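Local structure of B-agarase (Agarivorans gilvus, 5Z6P) at residues A[38-43]-A[204-209]; A[396-401]-A[739-744]; A[617-622]-A[639-644]. The protein hydrolyses agarose as a beta-agarase of glycoside hydrolase family 50, probably cutting the beta-galactosidic linkages of the polysaccharide. All coordinates share one frame; numbering follows the deposited sequence.

Interaction 1: A[38-43]-A[204-209]; sequences PLFDFS and SNFRLQ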
# COMPACT_ATOMS: atom_id res chain seq x y z
N PRO A 38 -1.68 32.60 17.33
CA PRO A 38 -0.28 32.21 17.14
C PRO A 38 0.28 31.33 18.26
O PRO A 38 0.03 31.60 19.43
CB PRO A 38 0.45 33.56 17.11
CG PRO A 38 -0.59 34.53 16.68
CD PRO A 38 -1.87 34.06 17.28
N LEU A 39 1.02 30.30 17.90
CA LEU A 39 1.63 29.45 18.91
C LEU A 39 3.02 29.94 19.30
O LEU A 39 3.47 29.71 20.42
CB LEU A 39 1.71 28.01 18.42
CG LEU A 39 0.37 27.28 18.44
CD1 LEU A 39 0.48 25.97 17.70
CD2 LEU A 39 -0.10 27.06 19.86
N PHE A 40 3.71 30.63 18.39
CA PHE A 40 5.09 31.03 18.63
C PHE A 40 5.34 32.46 18.22
O PHE A 40 4.45 33.16 17.73
CB PHE A 40 6.05 30.11 17.88
CG PHE A 40 5.86 28.66 18.19
CD1 PHE A 40 5.96 28.21 19.49
CD2 PHE A 40 5.60 27.76 17.19
CE1 PHE A 40 5.78 26.89 19.79
CE2 PHE A 40 5.41 26.43 17.48
CZ PHE A 40 5.50 25.99 18.79
N ASP A 41 6.57 32.91 18.43
CA ASP A 41 7.01 34.21 17.96
C ASP A 41 8.30 34.04 17.17
O ASP A 41 9.35 33.79 17.75
CB ASP A 41 7.22 35.17 19.13
CG ASP A 41 7.58 36.57 18.67
OD1 ASP A 41 7.42 36.86 17.47
OD2 ASP A 41 8.00 37.38 19.52
N PHE A 42 8.20 34.17 15.86
CA PHE A 42 9.36 34.01 15.00
C PHE A 42 10.04 35.36 14.75
O PHE A 42 10.91 35.48 13.89
CB PHE A 42 8.98 33.34 13.68
CG PHE A 42 8.84 31.84 13.75
CD1 PHE A 42 8.84 31.18 14.96
CD2 PHE A 42 8.73 31.10 12.59
CE1 PHE A 42 8.72 29.81 15.01
CE2 PHE A 42 8.60 29.73 12.63
CZ PHE A 42 8.60 29.08 13.85
N SER A 43 9.63 36.37 15.51
CA SER A 43 10.23 37.71 15.40
C SER A 43 11.60 37.75 16.03
O SER A 43 12.41 38.60 15.70
CB SER A 43 9.35 38.76 16.08
OG SER A 43 8.09 38.88 15.44
N SER A 204 6.28 28.98 8.57
CA SER A 204 5.95 30.20 9.28
C SER A 204 4.50 30.07 9.80
O SER A 204 3.76 29.19 9.40
CB SER A 204 6.12 31.43 8.34
OG SER A 204 5.14 31.39 7.33
N ASN A 205 4.13 30.96 10.70
CA ASN A 205 2.75 31.18 11.04
C ASN A 205 2.04 29.98 11.66
O ASN A 205 0.86 29.75 11.44
CB ASN A 205 2.06 31.63 9.77
CG ASN A 205 2.58 32.97 9.23
OD1 ASN A 205 1.73 33.77 8.83
ND2 ASN A 205 3.84 33.34 9.53
N PHE A 206 2.77 29.30 12.53
CA PHE A 206 2.19 28.28 13.39
C PHE A 206 1.14 28.92 14.28
O PHE A 206 1.37 29.98 14.86
CB PHE A 206 3.26 27.57 14.25
CG PHE A 206 4.22 26.72 13.47
CD1 PHE A 206 5.36 27.27 12.93
CD2 PHE A 206 3.96 25.38 13.25
CE1 PHE A 206 6.24 26.51 12.21
CE2 PHE A 206 4.84 24.61 12.51
CZ PHE A 206 5.98 25.18 12.00
N ARG A 207 0.00 28.25 14.38
CA ARG A 207 -1.18 28.80 15.01
C ARG A 207 -2.21 27.72 15.29
O ARG A 207 -2.14 26.63 14.73
CB ARG A 207 -1.81 29.86 14.11
CG ARG A 207 -2.35 29.29 12.81
CD ARG A 207 -2.41 30.36 11.74
NE ARG A 207 -3.05 29.91 10.52
CZ ARG A 207 -2.41 29.61 9.40
NH1 ARG A 207 -1.10 29.71 9.34
NH2 ARG A 207 -3.09 29.23 8.32
N LEU A 208 -3.15 28.04 16.17
CA LEU A 208 -4.37 27.28 16.31
C LEU A 208 -5.45 28.06 15.57
O LEU A 208 -5.55 29.28 15.71
CB LEU A 208 -4.74 27.07 17.78
CG LEU A 208 -3.74 26.18 18.53
CD1 LEU A 208 -4.02 26.17 20.01
CD2 LEU A 208 -3.78 24.76 17.99
N GLN A 209 -6.23 27.36 14.76
CA GLN A 209 -7.22 28.01 13.93
C GLN A 209 -8.58 27.34 14.04
O GLN A 209 -8.69 26.12 13.89
CB GLN A 209 -6.76 28.04 12.48
CG GLN A 209 -7.68 28.83 11.56
CD GLN A 209 -6.92 29.49 10.43
OE1 GLN A 209 -5.87 30.10 10.64
NE2 GLN A 209 -7.46 29.38 9.23
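Phe-206 meets the 38-43 loop with both its backbone and its ring. Its carbonyl O accepts from Leu-39 N at 3.1 Å, a nearly straight bond (171°), and Pro-38 CA adds a CA-H...O contact to the same oxygen. Two aromatic rings then close on the Phe-206 side chain. Phe-40 turns its edge toward the Phe-206 face in an offset edge-to-face pair, planes at 65°, with Phe-40 CD2 3.8 Å from Phe-206 CB. Phe-42 comes to another part of the ring, its CZ lying 3.8 Å from Phe-206 CD1, and the two planes meet obliquely. Leu-39 reaches the other way along the strand: CG sits beside its own backbone N (chi1 -74°), which carries CD2 to within 4.0 Å of Leu-208 CG, the two leucines crossing at about a right angle. Leu-39 CB also lies over the centre of the Phe-40 ring and backs it. Pro-38 and Arg-207 form an antiparallel, non-hydrogen-bonded pair; on their face of the strand Arg-207 bonds through NE to Gln-209 OE1 and through NH1 to Asn-205 O, and also pairs with Asp-100. The cluster lies in the carbohydrate-binding-module-like domain, where strand 199-210 runs between 36-38 and 95-103, while Phe-99 meets Phe-206 and Ile-81 of strand 76-81 touches both Phe-40 and Phe-206.

Interaction 2: A[396-401]-A[739-744]; sequences SFYAAN and ISDVPY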
# COMPACT_ATOMS: atom_id res chain seq x y z
N SER A 396 -20.21 0.04 -10.28
CA SER A 396 -18.92 0.27 -10.92
C SER A 396 -19.09 1.20 -12.12
O SER A 396 -19.55 0.77 -13.17
CB SER A 396 -18.29 -1.05 -11.35
OG SER A 396 -17.25 -0.83 -12.28
N PHE A 397 -18.75 2.46 -11.94
CA PHE A 397 -18.70 3.40 -13.05
C PHE A 397 -17.65 2.97 -14.09
O PHE A 397 -17.81 3.20 -15.28
CB PHE A 397 -18.41 4.82 -12.56
CG PHE A 397 -19.55 5.44 -11.81
CD1 PHE A 397 -20.56 6.12 -12.49
CD2 PHE A 397 -19.63 5.35 -10.42
CE1 PHE A 397 -21.63 6.69 -11.80
CE2 PHE A 397 -20.69 5.93 -9.74
CZ PHE A 397 -21.69 6.59 -10.43
N TYR A 398 -16.58 2.32 -13.65
CA TYR A 398 -15.57 1.86 -14.62
C TYR A 398 -16.17 0.86 -15.61
O TYR A 398 -15.96 0.97 -16.82
CB TYR A 398 -14.37 1.25 -13.91
CG TYR A 398 -13.20 0.93 -14.83
CD1 TYR A 398 -12.35 1.93 -15.27
CD2 TYR A 398 -12.96 -0.37 -15.24
CE1 TYR A 398 -11.30 1.64 -16.11
CE2 TYR A 398 -11.91 -0.67 -16.06
CZ TYR A 398 -11.08 0.33 -16.50
OH TYR A 398 -10.02 0.03 -17.32
N ALA A 399 -16.93 -0.11 -15.09
CA ALA A 399 -17.61 -1.09 -15.93
C ALA A 399 -18.58 -0.40 -16.88
O ALA A 399 -18.65 -0.74 -18.06
CB ALA A 399 -18.34 -2.14 -15.08
N ALA A 400 -19.30 0.59 -16.36
CA ALA A 400 -20.27 1.36 -17.15
C ALA A 400 -19.57 2.07 -18.29
O ALA A 400 -20.07 2.06 -19.41
CB ALA A 400 -21.02 2.37 -16.29
N ASN A 401 -18.41 2.67 -17.99
CA ASN A 401 -17.63 3.36 -19.00
C ASN A 401 -17.03 2.40 -20.04
O ASN A 401 -16.90 2.75 -21.20
CB ASN A 401 -16.54 4.22 -18.34
CG ASN A 401 -17.12 5.39 -17.56
OD1 ASN A 401 -18.12 5.97 -17.95
ND2 ASN A 401 -16.50 5.72 -16.44
N ILE A 739 -11.21 6.61 -13.94
CA ILE A 739 -12.41 5.80 -13.79
C ILE A 739 -13.20 5.78 -15.11
O ILE A 739 -14.07 4.93 -15.31
CB ILE A 739 -13.29 6.33 -12.63
CG1 ILE A 739 -14.27 5.25 -12.15
CG2 ILE A 739 -13.99 7.64 -13.00
CD1 ILE A 739 -13.61 4.12 -11.47
N SER A 740 -12.88 6.70 -16.02
CA SER A 740 -13.44 6.63 -17.37
C SER A 740 -12.51 5.95 -18.35
O SER A 740 -12.65 6.13 -19.54
CB SER A 740 -13.82 8.03 -17.88
OG SER A 740 -12.84 8.99 -17.57
N ASP A 741 -11.59 5.13 -17.83
CA ASP A 741 -10.66 4.35 -18.63
C ASP A 741 -9.81 5.23 -19.55
O ASP A 741 -9.47 4.84 -20.66
CB ASP A 741 -11.40 3.28 -19.47
CG ASP A 741 -10.47 2.16 -19.95
OD1 ASP A 741 -9.57 1.78 -19.17
OD2 ASP A 741 -10.63 1.66 -21.10
N VAL A 742 -9.47 6.43 -19.08
CA VAL A 742 -8.54 7.25 -19.83
C VAL A 742 -7.15 7.23 -19.18
O VAL A 742 -6.98 7.66 -18.05
CB VAL A 742 -9.00 8.72 -19.94
CG1 VAL A 742 -7.98 9.53 -20.72
CG2 VAL A 742 -10.36 8.81 -20.60
N PRO A 743 -6.13 6.75 -19.92
CA PRO A 743 -4.76 6.72 -19.40
C PRO A 743 -4.20 8.12 -19.06
O PRO A 743 -4.24 9.00 -19.91
CB PRO A 743 -3.96 6.10 -20.54
CG PRO A 743 -4.97 5.29 -21.31
CD PRO A 743 -6.23 6.12 -21.25
N TYR A 744 -3.74 8.31 -17.82
CA TYR A 744 -3.07 9.54 -17.44
C TYR A 744 -1.77 9.66 -18.25
O TYR A 744 -0.93 8.77 -18.21
CB TYR A 744 -2.76 9.56 -15.94
CG TYR A 744 -3.97 9.74 -15.02
CD1 TYR A 744 -4.55 10.99 -14.86
CD2 TYR A 744 -4.50 8.68 -14.31
CE1 TYR A 744 -5.63 11.18 -14.02
CE2 TYR A 744 -5.58 8.85 -13.46
CZ TYR A 744 -6.15 10.11 -13.32
OH TYR A 744 -7.21 10.30 -12.49
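Tyr-398 OH donates to Asp-741 OD1 at 2.6 Å, a short bond from a helix residue to the loop that runs into helix 745-762. The hydroxyl meets the carboxylate from above its plane, 58° out of it, and ring and carboxylate stand almost perpendicular. Asp-741 also makes salt bridges, through OD1 to Arg-424 and through OD2 to Lys-405, while Trp-417 NE1 bonds to Tyr-398 OH. With CG anti to the backbone N (chi1 -172°), the tyrosine ring extends along the loop, and its CE1 lies 3.7 Å from Asp-741 CB. The second bond across the contact runs from Asn-401 ND2 to Ile-739 O, 2.8 Å long; the oxygen lies in the plane of the amide, whereas the donor stands above the carbonyl plane. That same carbonyl takes a CA-H...O contact from Tyr-398 CA at 3.5 Å, so one peptide oxygen faces Tyr-398 and Asn-401, about one turn apart on the helix. Asn-401 is gripped further by Phe-226 O at ND2 and by Arg-404 at OD1, which fixes the rotation of its amide. Ser-396 N-caps the helix, its OG accepting from Ala-399 N at 2.9 Å. Around these polar groups the packing is apolar: Ile-739 CD1 lies 3.8 Å from Tyr-398 CB, and Ile-739 CG1 lies 4.2 Å from Phe-397 CB. With two cations and a phenol around it, the buried Asp-741 carboxylate is probably held ionised, and its charge ties the loop to both helix 397-406 and helix 413-428.

Interaction 3: A[617-622]-A[639-644]; sequences GCRFAD and VVSYNY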
# COMPACT_ATOMS: atom_id res chain seq x y z
N GLY A 617 6.80 -15.84 -2.96
CA GLY A 617 6.68 -15.39 -1.59
C GLY A 617 5.34 -14.79 -1.19
O GLY A 617 4.31 -15.09 -1.80
N CYS A 618 5.35 -13.96 -0.15
CA CYS A 618 4.11 -13.52 0.49
C CYS A 618 3.94 -12.01 0.58
O CYS A 618 3.08 -11.53 1.32
CB CYS A 618 4.03 -14.09 1.90
SG CYS A 618 5.36 -13.55 2.97
N ARG A 619 4.77 -11.28 -0.15
CA ARG A 619 4.61 -9.85 -0.29
C ARG A 619 4.64 -9.14 1.06
O ARG A 619 3.58 -8.75 1.58
CB ARG A 619 3.30 -9.53 -1.05
CG ARG A 619 3.18 -10.31 -2.37
CD ARG A 619 1.75 -10.34 -2.92
NE ARG A 619 1.30 -9.01 -3.30
CZ ARG A 619 1.66 -8.41 -4.43
NH1 ARG A 619 2.46 -9.05 -5.28
NH2 ARG A 619 1.20 -7.19 -4.72
N PHE A 620 5.84 -9.00 1.62
CA PHE A 620 6.04 -8.36 2.91
C PHE A 620 5.66 -6.87 2.91
O PHE A 620 6.25 -6.08 2.18
CB PHE A 620 7.52 -8.46 3.35
CG PHE A 620 8.00 -9.86 3.64
CD1 PHE A 620 7.42 -10.62 4.65
CD2 PHE A 620 9.06 -10.41 2.93
CE1 PHE A 620 7.89 -11.91 4.94
CE2 PHE A 620 9.53 -11.70 3.21
CZ PHE A 620 8.93 -12.44 4.21
N ALA A 621 4.71 -6.47 3.76
CA ALA A 621 4.52 -5.03 4.00
C ALA A 621 5.65 -4.55 4.90
O ALA A 621 6.24 -5.36 5.62
CB ALA A 621 3.18 -4.75 4.63
N ASP A 622 5.93 -3.25 4.88
CA ASP A 622 7.03 -2.71 5.67
C ASP A 622 6.75 -2.78 7.18
O ASP A 622 7.68 -2.76 7.98
CB ASP A 622 7.39 -1.27 5.23
CG ASP A 622 6.26 -0.25 5.44
OD1 ASP A 622 5.14 -0.61 5.81
OD2 ASP A 622 6.50 0.94 5.21
N VAL A 639 11.87 -16.18 -5.26
CA VAL A 639 12.05 -14.74 -5.26
C VAL A 639 11.39 -14.19 -4.02
O VAL A 639 10.26 -14.58 -3.71
CB VAL A 639 11.43 -14.06 -6.50
CG1 VAL A 639 11.63 -12.54 -6.43
CG2 VAL A 639 11.99 -14.62 -7.77
N VAL A 640 12.07 -13.30 -3.31
CA VAL A 640 11.46 -12.66 -2.16
C VAL A 640 10.69 -11.42 -2.62
O VAL A 640 11.23 -10.60 -3.38
CB VAL A 640 12.49 -12.28 -1.07
CG1 VAL A 640 11.79 -11.76 0.16
CG2 VAL A 640 13.37 -13.48 -0.70
N SER A 641 9.43 -11.31 -2.20
CA SER A 641 8.58 -10.20 -2.63
C SER A 641 8.33 -9.23 -1.49
O SER A 641 8.08 -9.64 -0.35
CB SER A 641 7.25 -10.72 -3.20
OG SER A 641 6.55 -11.59 -2.32
N TYR A 642 8.45 -7.94 -1.80
CA TYR A 642 8.18 -6.85 -0.87
C TYR A 642 7.19 -5.85 -1.48
O TYR A 642 7.23 -5.61 -2.68
CB TYR A 642 9.47 -6.09 -0.50
CG TYR A 642 10.64 -6.96 -0.07
CD1 TYR A 642 11.51 -7.49 -1.01
CD2 TYR A 642 10.88 -7.20 1.28
CE1 TYR A 642 12.61 -8.27 -0.61
CE2 TYR A 642 11.96 -7.97 1.69
CZ TYR A 642 12.81 -8.51 0.74
OH TYR A 642 13.88 -9.28 1.15
N ASN A 643 6.32 -5.26 -0.65
CA ASN A 643 5.54 -4.10 -1.09
C ASN A 643 6.16 -2.86 -0.47
O ASN A 643 6.52 -2.88 0.69
CB ASN A 643 4.05 -4.21 -0.70
CG ASN A 643 3.34 -5.37 -1.39
OD1 ASN A 643 3.81 -5.90 -2.40
ND2 ASN A 643 2.19 -5.74 -0.85
N TYR A 644 6.32 -1.78 -1.23
CA TYR A 644 7.07 -0.66 -0.70
C TYR A 644 6.62 0.68 -1.23
O TYR A 644 6.99 1.11 -2.31
CB TYR A 644 8.57 -0.84 -0.96
CG TYR A 644 9.44 -0.08 -0.00
CD1 TYR A 644 9.47 -0.41 1.34
CD2 TYR A 644 10.25 0.97 -0.44
CE1 TYR A 644 10.24 0.29 2.23
CE2 TYR A 644 11.04 1.68 0.44
CZ TYR A 644 11.04 1.32 1.78
OH TYR A 644 11.81 1.99 2.68
O HOH W 1 8.07 -12.48 0.48
O HOH W 2 5.03 -2.05 2.46
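Phe-620 is bonded through its backbone to the strand on both sides of Tyr-642: its N donates to Ser-641 O at 3.1 Å, and its O accepts from Asn-643 N at 2.9 Å. This single bridge runs between two segments whose end-to-end directions differ by 23°. Water 1 extends it, accepting from both Cys-618 N and Ser-641 N, and water 2 accepts from Asp-622 N. Among side-chain polar contacts, Ser-641 OG takes a bent bond from Arg-619 N (2.8 Å, 138°); chi1 of 53° sets OG between the serine's backbone N and carbonyl carbon, where it also bonds to Leu-616 O. Asn-643 OD1 lies over one face of the Arg-619 guanidinium, 3.7 Å from NH2, without bonding to it. That guanidinium is held instead by Asn-508 at NE and a salt bridge to Glu-668 at NH2, and Asn-643 ND2 bonds to Glu-509. The apolar contacts gather on Phe-620: Val-640 CG1 meets CE2 at the ring edge, 3.8 Å away and in plane, while Tyr-642 CE2 approaches Phe-620 CD2 at 4.0 Å with the rings oblique. Strand 640-643 lies parallel beside strand 664-668, consistent with neighbouring strands of the (beta/alpha)8 barrel expected for this family, and Phe-599 of helix 581-609 and Val-629 and Ala-633 of helix 627-634 pack on Phe-620.

Overall arrangement
The three contacts lie well apart and none touches another. Interaction 1 comes first along the chain and closes before either of the others opens; its centre is 45 Å from that of interaction 2 and 43 Å from that of interaction 3. Interaction 2 joins segments 338 residues apart at their closest ends, and interaction 3 is nested inside that long loop, with centres 29 Å apart. Interaction 1 lies wholly within the beta-rich domain related to carbohydrate-binding modules. Interaction 3 sits at strand 640-643, an outermost strand of the sheet that also holds 664-668 and 709-714, and interaction 2 brings together helix 397-406 and the loop between strand 709-714 and helix 745-762.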